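Local coordinates for protein aerobactin synthase IucC (Klebsiella pneumoniae, PDB 6CN7) that probably catalyses the ATP-dependent attachment of a second N-acetyl-N-hydroxylysine to citryl-acetyl-hydroxylysine, completing the siderophore aerobactin, at residues A475-F487 / A531-V543. The protein carries 5 engineered substitutions. Sequence-based numbering, arbitrary orientation.
Sequences ADYLIHDLQTGHF and ALFSLFKPQIIRV
Q483 reaches from helix 475-487 to L535 and I540, in a helix-against-loop packing within the FhuF-like region of this IucA/IucC-family synthetase. The polypeptide of 531-543 leaves helix 527-532 at F533, passes along helix 475-487 and runs into strand 539-541, which crosses that helix at 105°. From CB, the Q483 chain sets off beside its own backbone N (chi1 -85°) and then stretches out. CG lies 3.9 Å from L535 CD2 as the two side chains slide past each other in opposite directions. CD comes against I540 CG1, and the amide meets both branches of I540: OE1 sits 3.6 Å from CG2, while NE2 faces CG1. One turn back, I479 CD1 packs 3.5 Å from F533 CA and lies at the edge of the F533 ring. A475 CB touches both L532 CG and F533 CE1, 3.6 Å from the latter. Y411 and L414 of helix 395-417 back L535 and F533 respectively. At the strand end, H480 crosses I541 at about a right angle. Its ND1 shares a hydrogen bond with T484 OG1 in the ring plane, which helps fix the ring's rotation, and the ring turns its CE1 edge to I541 O, with CE1 3.0 Å from that oxygen.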
ATOM      1  N   ALA A 475     -11.217 -34.443  25.638  1.00 59.89           N
ATOM      2  CA  ALA A 475     -12.556 -34.450  25.058  1.00 57.68           C
ATOM      3  C   ALA A 475     -13.263 -33.116  25.266  1.00 58.89           C
ATOM      4  O   ALA A 475     -13.835 -32.550  24.327  1.00 59.65           O
ATOM      5  CB  ALA A 475     -13.376 -35.590  25.661  1.00 58.71           C
ATOM      6  N   ASP A 476     -13.231 -32.594  26.495  1.00 59.93           N
ATOM      7  CA  ASP A 476     -13.930 -31.345  26.790  1.00 59.84           C
ATOM      8  C   ASP A 476     -13.427 -30.197  25.923  1.00 61.92           C
ATOM      9  O   ASP A 476     -14.177 -29.253  25.655  1.00 66.65           O
ATOM     10  CB  ASP A 476     -13.785 -30.996  28.271  1.00 63.84           C
ATOM     11  CG  ASP A 476     -14.717 -31.806  29.153  1.00 70.49           C
ATOM     12  OD1 ASP A 476     -15.264 -32.821  28.671  1.00 71.22           O
ATOM     13  OD2 ASP A 476     -14.911 -31.424  30.328  1.00 72.88           O
ATOM     14  N   TYR A 477     -12.167 -30.249  25.485  1.00 62.62           N
ATOM     15  CA  TYR A 477     -11.675 -29.251  24.539  1.00 60.48           C
ATOM     16  C   TYR A 477     -12.403 -29.352  23.203  1.00 58.54           C
ATOM     17  O   TYR A 477     -12.695 -28.333  22.566  1.00 57.51           O
ATOM     18  CB  TYR A 477     -10.170 -29.418  24.317  1.00 62.02           C
ATOM     19  CG  TYR A 477      -9.273 -28.532  25.155  1.00 64.91           C
ATOM     20  CD1 TYR A 477      -9.298 -27.149  25.017  1.00 65.23           C
ATOM     21  CD2 TYR A 477      -8.370 -29.083  26.057  1.00 66.74           C
ATOM     22  CE1 TYR A 477      -8.466 -26.340  25.775  1.00 66.15           C
ATOM     23  CE2 TYR A 477      -7.531 -28.283  26.811  1.00 69.81           C
ATOM     24  CZ  TYR A 477      -7.585 -26.912  26.669  1.00 69.79           C
ATOM     25  OH  TYR A 477      -6.753 -26.117  27.423  1.00 73.83           O
ATOM     26  N   LEU A 478     -12.706 -30.576  22.762  1.00 58.97           N
ATOM     27  CA  LEU A 478     -13.179 -30.784  21.398  1.00 61.58           C
ATOM     28  C   LEU A 478     -14.679 -30.576  21.255  1.00 63.31           C
ATOM     29  O   LEU A 478     -15.146 -30.247  20.160  1.00 68.53           O
ATOM     30  CB  LEU A 478     -12.803 -32.190  20.928  1.00 64.82           C
ATOM     31  CG  LEU A 478     -11.302 -32.472  20.824  1.00 70.65           C
ATOM     32  CD1 LEU A 478     -11.067 -33.912  20.406  1.00 73.02           C
ATOM     33  CD2 LEU A 478     -10.627 -31.516  19.847  1.00 70.94           C
ATOM     34  N   ILE A 479     -15.452 -30.766  22.326  1.00 64.78           N
ATOM     35  CA  ILE A 479     -16.889 -30.510  22.246  1.00 67.09           C
ATOM     36  C   ILE A 479     -17.151 -29.093  21.757  1.00 64.62           C
ATOM     37  O   ILE A 479     -18.050 -28.858  20.942  1.00 60.57           O
ATOM     38  CB  ILE A 479     -17.550 -30.766  23.615  1.00 72.06           C
ATOM     39  CG1 ILE A 479     -17.586 -32.265  23.918  1.00 71.72           C
ATOM     40  CG2 ILE A 479     -18.970 -30.186  23.663  1.00 75.40           C
ATOM     41  CD1 ILE A 479     -18.432 -33.075  22.952  1.00 72.19           C
ATOM     42  N   HIS A 480     -16.367 -28.127  22.242  1.00 68.24           N
ATOM     43  CA  HIS A 480     -16.627 -26.729  21.907  1.00 70.10           C
ATOM     44  C   HIS A 480     -16.524 -26.490  20.406  1.00 70.08           C
ATOM     45  O   HIS A 480     -17.291 -25.702  19.841  1.00 65.41           O
ATOM     46  CB  HIS A 480     -15.665 -25.824  22.670  1.00 73.07           C
ATOM     47  CG  HIS A 480     -15.888 -25.834  24.150  1.00 78.30           C
ATOM     48  ND1 HIS A 480     -16.906 -25.128  24.753  1.00 78.73           N
ATOM     49  CD2 HIS A 480     -15.237 -26.480  25.145  1.00 78.78           C
ATOM     50  CE1 HIS A 480     -16.868 -25.331  26.056  1.00 79.25           C
ATOM     51  NE2 HIS A 480     -15.864 -26.149  26.321  1.00 80.09           N
ATOM     52  N   ASP A 481     -15.578 -27.158  19.740  1.00 73.66           N
ATOM     53  CA  ASP A 481     -15.499 -27.068  18.286  1.00 80.22           C
ATOM     54  C   ASP A 481     -16.849 -27.353  17.643  1.00 81.01           C
ATOM     55  O   ASP A 481     -17.122 -26.882  16.531  1.00 83.47           O
ATOM     56  CB  ASP A 481     -14.440 -28.042  17.747  1.00 86.82           C
ATOM     57  CG  ASP A 481     -13.190 -27.333  17.236  1.00 89.72           C
ATOM     58  OD1 ASP A 481     -13.127 -26.089  17.319  1.00 89.04           O
ATOM     59  OD2 ASP A 481     -12.269 -28.025  16.745  1.00 89.89           O
ATOM     60  N   LEU A 482     -17.705 -28.113  18.322  1.00 76.67           N
ATOM     61  CA  LEU A 482     -19.043 -28.422  17.835  1.00 69.54           C
ATOM     62  C   LEU A 482     -20.141 -27.681  18.582  1.00 61.94           C
ATOM     63  O   LEU A 482     -21.113 -27.249  17.959  1.00 61.65           O
ATOM     64  CB  LEU A 482     -19.301 -29.931  17.927  1.00 69.98           C
ATOM     65  CG  LEU A 482     -20.614 -30.426  17.313  1.00 71.38           C
ATOM     66  CD1 LEU A 482     -20.724 -30.030  15.845  1.00 70.72           C
ATOM     67  CD2 LEU A 482     -20.734 -31.935  17.463  1.00 72.73           C
ATOM     68  N   GLN A 483     -20.023 -27.529  19.903  1.00 58.18           N
ATOM     69  CA  GLN A 483     -20.997 -26.740  20.650  1.00 54.74           C
ATOM     70  C   GLN A 483     -20.826 -25.257  20.358  1.00 52.55           C
ATOM     71  O   GLN A 483     -21.715 -24.609  19.794  1.00 53.44           O
ATOM     72  CB  GLN A 483     -20.853 -26.999  22.150  1.00 55.83           C
ATOM     73  CG  GLN A 483     -21.604 -28.208  22.654  1.00 57.92           C
ATOM     74  CD  GLN A 483     -21.534 -28.338  24.161  1.00 59.19           C
ATOM     75  OE1 GLN A 483     -20.620 -27.815  24.798  1.00 61.54           O
ATOM     76  NE2 GLN A 483     -22.506 -29.030  24.743  1.00 62.94           N
ATOM     77  N   THR A 484     -19.679 -24.699  20.743  1.00 52.07           N
ATOM     78  CA  THR A 484     -19.422 -23.286  20.498  1.00 52.80           C
ATOM     79  C   THR A 484     -19.279 -23.007  19.006  1.00 55.89           C
ATOM     80  O   THR A 484     -19.774 -21.990  18.506  1.00 61.35           O
ATOM     81  CB  THR A 484     -18.164 -22.846  21.249  1.00 48.93           C
ATOM     82  OG1 THR A 484     -18.290 -23.175  22.638  1.00 53.46           O
ATOM     83  CG2 THR A 484     -17.948 -21.347  21.108  1.00 46.20           C
ATOM     84  N   GLY A 485     -18.617 -23.907  18.277  1.00 53.70           N
ATOM     85  CA  GLY A 485     -18.293 -23.631  16.888  1.00 54.84           C
ATOM     86  C   GLY A 485     -19.495 -23.690  15.964  1.00 57.30           C
ATOM     87  O   GLY A 485     -19.629 -22.862  15.058  1.00 61.93           O
ATOM     88  N   HIS A 486     -20.377 -24.668  16.164  1.00 52.41           N
ATOM     89  CA  HIS A 486     -21.542 -24.831  15.302  1.00 51.12           C
ATOM     90  C   HIS A 486     -22.844 -24.417  15.971  1.00 49.73           C
ATOM     91  O   HIS A 486     -23.629 -23.672  15.380  1.00 51.37           O
ATOM     92  CB  HIS A 486     -21.657 -26.285  14.816  1.00 52.67           C
ATOM     93  CG  HIS A 486     -22.691 -26.475  13.750  1.00 52.68           C
ATOM     94  ND1 HIS A 486     -22.536 -25.990  12.470  1.00 51.81           N
ATOM     95  CD2 HIS A 486     -23.904 -27.075  13.782  1.00 51.76           C
ATOM     96  CE1 HIS A 486     -23.604 -26.295  11.753  1.00 48.39           C
ATOM     97  NE2 HIS A 486     -24.450 -26.951  12.526  1.00 49.25           N
ATOM     98  N   PHE A 487     -23.107 -24.879  17.194  1.00 47.30           N
ATOM     99  CA  PHE A 487     -24.385 -24.564  17.824  1.00 47.02           C
ATOM    100  C   PHE A 487     -24.452 -23.094  18.224  1.00 47.08           C
ATOM    101  O   PHE A 487     -25.407 -22.389  17.877  1.00 45.34           O
ATOM    102  CB  PHE A 487     -24.618 -25.463  19.043  1.00 47.48           C
ATOM    103  CG  PHE A 487     -24.704 -26.933  18.720  1.00 45.88           C
ATOM    104  CD1 PHE A 487     -24.732 -27.384  17.409  1.00 42.11           C
ATOM    105  CD2 PHE A 487     -24.765 -27.866  19.742  1.00 48.75           C
ATOM    106  CE1 PHE A 487     -24.814 -28.736  17.129  1.00 48.11           C
ATOM    107  CE2 PHE A 487     -24.849 -29.216  19.467  1.00 49.19           C
ATOM    108  CZ  PHE A 487     -24.873 -29.651  18.160  1.00 48.61           C
ATOM    109  N   ALA A 531     -20.755 -40.855  25.955  1.00 57.41           N
ATOM    110  CA  ALA A 531     -20.566 -40.288  27.286  1.00 57.22           C
ATOM    111  C   ALA A 531     -19.337 -39.389  27.318  1.00 59.98           C
ATOM    112  O   ALA A 531     -19.322 -38.362  28.006  1.00 61.91           O
ATOM    113  CB  ALA A 531     -20.441 -41.403  28.323  1.00 51.18           C
ATOM    114  N   LEU A 532     -18.298 -39.760  26.571  1.00 58.15           N
ATOM    115  CA  LEU A 532     -17.076 -38.965  26.533  1.00 57.93           C
ATOM    116  C   LEU A 532     -17.278 -37.658  25.778  1.00 54.83           C
ATOM    117  O   LEU A 532     -16.605 -36.665  26.074  1.00 51.97           O
ATOM    118  CB  LEU A 532     -15.954 -39.786  25.898  1.00 64.59           C
ATOM    119  CG  LEU A 532     -14.554 -39.171  25.878  1.00 68.65           C
ATOM    120  CD1 LEU A 532     -14.010 -39.006  27.287  1.00 70.20           C
ATOM    121  CD2 LEU A 532     -13.626 -40.033  25.040  1.00 71.25           C
ATOM    122  N   PHE A 533     -18.191 -37.638  24.804  1.00 55.30           N
ATOM    123  CA  PHE A 533     -18.484 -36.427  24.045  1.00 57.08           C
ATOM    124  C   PHE A 533     -19.960 -36.061  24.153  1.00 60.47           C
ATOM    125  O   PHE A 533     -20.659 -35.995  23.136  1.00 64.01           O
ATOM    126  CB  PHE A 533     -18.121 -36.610  22.567  1.00 57.09           C
ATOM    127  CG  PHE A 533     -16.663 -36.855  22.317  1.00 56.71           C
ATOM    128  CD1 PHE A 533     -15.729 -35.854  22.528  1.00 61.11           C
ATOM    129  CD2 PHE A 533     -16.230 -38.080  21.841  1.00 56.21           C
ATOM    130  CE1 PHE A 533     -14.386 -36.078  22.287  1.00 60.63           C
ATOM    131  CE2 PHE A 533     -14.890 -38.311  21.597  1.00 59.14           C
ATOM    132  CZ  PHE A 533     -13.966 -37.310  21.819  1.00 57.90           C
ATOM    133  N   SER A 534     -20.446 -35.816  25.367  1.00 59.53           N
ATOM    134  CA  SER A 534     -21.877 -35.635  25.579  1.00 57.31           C
ATOM    135  C   SER A 534     -22.310 -34.228  25.191  1.00 54.29           C
ATOM    136  O   SER A 534     -21.706 -33.238  25.620  1.00 55.99           O
ATOM    137  CB  SER A 534     -22.241 -35.908  27.036  1.00 57.79           C
ATOM    138  OG  SER A 534     -23.580 -35.526  27.297  1.00 57.20           O
ATOM    139  N   LEU A 535     -23.363 -34.145  24.380  1.00 49.45           N
ATOM    140  CA  LEU A 535     -23.971 -32.878  24.002  1.00 42.28           C
ATOM    141  C   LEU A 535     -25.205 -32.558  24.832  1.00 43.50           C
ATOM    142  O   LEU A 535     -25.911 -31.592  24.524  1.00 48.74           O
ATOM    143  CB  LEU A 535     -24.341 -32.895  22.517  1.00 42.21           C
ATOM    144  CG  LEU A 535     -23.186 -33.091  21.535  1.00 45.79           C
ATOM    145  CD1 LEU A 535     -23.726 -33.352  20.138  1.00 46.84           C
ATOM    146  CD2 LEU A 535     -22.268 -31.877  21.540  1.00 47.19           C
ATOM    147  N   PHE A 536     -25.480 -33.338  25.879  1.00 45.89           N
ATOM    148  CA  PHE A 536     -26.695 -33.182  26.671  1.00 52.23           C
ATOM    149  C   PHE A 536     -26.402 -32.921  28.145  1.00 55.47           C
ATOM    150  O   PHE A 536     -27.281 -33.117  28.990  1.00 55.09           O
ATOM    151  CB  PHE A 536     -27.584 -34.415  26.513  1.00 53.57           C
ATOM    152  CG  PHE A 536     -28.089 -34.614  25.113  1.00 52.75           C
ATOM    153  CD1 PHE A 536     -27.348 -35.334  24.190  1.00 51.61           C
ATOM    154  CD2 PHE A 536     -29.298 -34.068  24.715  1.00 54.11           C
ATOM    155  CE1 PHE A 536     -27.809 -35.513  22.901  1.00 53.32           C
ATOM    156  CE2 PHE A 536     -29.762 -34.244  23.430  1.00 53.97           C
ATOM    157  CZ  PHE A 536     -29.017 -34.967  22.520  1.00 52.43           C
ATOM    158  N   LYS A 537     -25.188 -32.487  28.477  1.00 57.29           N
ATOM    159  CA  LYS A 537     -24.925 -32.022  29.826  1.00 58.71           C
ATOM    160  C   LYS A 537     -25.752 -30.763  30.091  1.00 60.00           C
ATOM    161  O   LYS A 537     -25.957 -29.947  29.188  1.00 59.42           O
ATOM    162  CB  LYS A 537     -23.438 -31.730  30.022  1.00 58.83           C
ATOM    163  CG  LYS A 537     -22.548 -32.972  30.101  1.00 62.10           C
ATOM    164  CD  LYS A 537     -21.094 -32.591  30.381  1.00 68.92           C
ATOM    165  CE  LYS A 537     -20.197 -33.809  30.592  1.00 75.62           C
ATOM    166  NZ  LYS A 537     -19.646 -34.356  29.319  1.00 80.56           N
ATOM    167  N   PRO A 538     -26.247 -30.578  31.318  1.00 64.87           N
ATOM    168  CA  PRO A 538     -27.151 -29.444  31.573  1.00 62.78           C
ATOM    169  C   PRO A 538     -26.525 -28.085  31.334  1.00 61.88           C
ATOM    170  O   PRO A 538     -27.261 -27.117  31.102  1.00 58.24           O
ATOM    171  CB  PRO A 538     -27.546 -29.628  33.047  1.00 65.91           C
ATOM    172  CG  PRO A 538     -26.504 -30.502  33.629  1.00 65.57           C
ATOM    173  CD  PRO A 538     -26.028 -31.390  32.526  1.00 65.26           C
ATOM    174  N   GLN A 539     -25.202 -27.971  31.380  1.00 65.13           N
ATOM    175  CA  GLN A 539     -24.523 -26.703  31.172  1.00 67.84           C
ATOM    176  C   GLN A 539     -23.529 -26.812  30.023  1.00 63.63           C
ATOM    177  O   GLN A 539     -23.102 -27.905  29.639  1.00 58.32           O
ATOM    178  CB  GLN A 539     -23.789 -26.244  32.440  1.00 75.79           C
ATOM    179  CG  GLN A 539     -24.704 -25.848  33.594  1.00 85.64           C
ATOM    180  CD  GLN A 539     -24.970 -26.986  34.564  1.00 95.45           C
ATOM    181  OE1 GLN A 539     -24.393 -28.067  34.447  1.00 98.54           O
ATOM    182  NE2 GLN A 539     -25.846 -26.742  35.533  1.00 98.84           N
ATOM    183  N   ILE A 540     -23.172 -25.654  29.474  1.00 65.84           N
ATOM    184  CA  ILE A 540     -22.097 -25.528  28.498  1.00 63.67           C
ATOM    185  C   ILE A 540     -21.021 -24.644  29.111  1.00 63.75           C
ATOM    186  O   ILE A 540     -21.330 -23.602  29.701  1.00 62.44           O
ATOM    187  CB  ILE A 540     -22.602 -24.943  27.165  1.00 63.54           C
ATOM    188  CG1 ILE A 540     -23.566 -25.922  26.488  1.00 68.04           C
ATOM    189  CG2 ILE A 540     -21.429 -24.627  26.232  1.00 61.05           C
ATOM    190  CD1 ILE A 540     -24.294 -25.343  25.290  1.00 67.53           C
ATOM    191  N   ILE A 541     -19.766 -25.061  28.979  1.00 67.37           N
ATOM    192  CA  ILE A 541     -18.646 -24.292  29.507  1.00 68.37           C
ATOM    193  C   ILE A 541     -18.396 -23.092  28.605  1.00 69.21           C
ATOM    194  O   ILE A 541     -18.507 -23.181  27.376  1.00 69.41           O
ATOM    195  CB  ILE A 541     -17.395 -25.181  29.631  1.00 70.05           C
ATOM    196  CG1 ILE A 541     -17.663 -26.327  30.614  1.00 71.36           C
ATOM    197  CG2 ILE A 541     -16.187 -24.356  30.078  1.00 68.12           C
ATOM    198  CD1 ILE A 541     -16.562 -27.371  30.675  1.00 73.55           C
ATOM    199  N   ARG A 542     -18.062 -21.960  29.214  1.00 72.08           N
ATOM    200  CA  ARG A 542     -17.858 -20.718  28.484  1.00 77.82           C
ATOM    201  C   ARG A 542     -16.394 -20.535  28.097  1.00 80.81           C
ATOM    202  O   ARG A 542     -15.488 -21.141  28.674  1.00 77.84           O
ATOM    203  CB  ARG A 542     -18.305 -19.521  29.321  1.00 83.44           C
ATOM    204  CG  ARG A 542     -19.757 -19.110  29.154  1.00 89.32           C
ATOM    205  CD  ARG A 542     -20.005 -17.847  29.952  1.00 96.26           C
ATOM    206  NE  ARG A 542     -21.359 -17.307  29.816  1.00102.52           N
ATOM    207  CZ  ARG A 542     -22.386 -17.622  30.599  1.00108.08           C
ATOM    208  NH1 ARG A 542     -22.245 -18.494  31.590  1.00110.75           N
ATOM    209  NH2 ARG A 542     -23.571 -17.063  30.391  1.00107.69           N
ATOM    210  N   VAL A 543     -16.179 -19.675  27.107  1.00 86.83           N
ATOM    211  CA  VAL A 543     -14.848 -19.185  26.764  1.00 91.70           C
ATOM    212  C   VAL A 543     -14.603 -17.912  27.559  1.00 93.52           C
ATOM    213  O   VAL A 543     -15.390 -16.960  27.482  1.00 93.34           O
ATOM    214  CB  VAL A 543     -14.723 -18.924  25.254  1.00 90.96           C
ATOM    215  CG1 VAL A 543     -13.333 -18.389  24.907  1.00 92.56           C
ATOM    216  CG2 VAL A 543     -15.021 -20.194  24.468  1.00 88.42           C
TER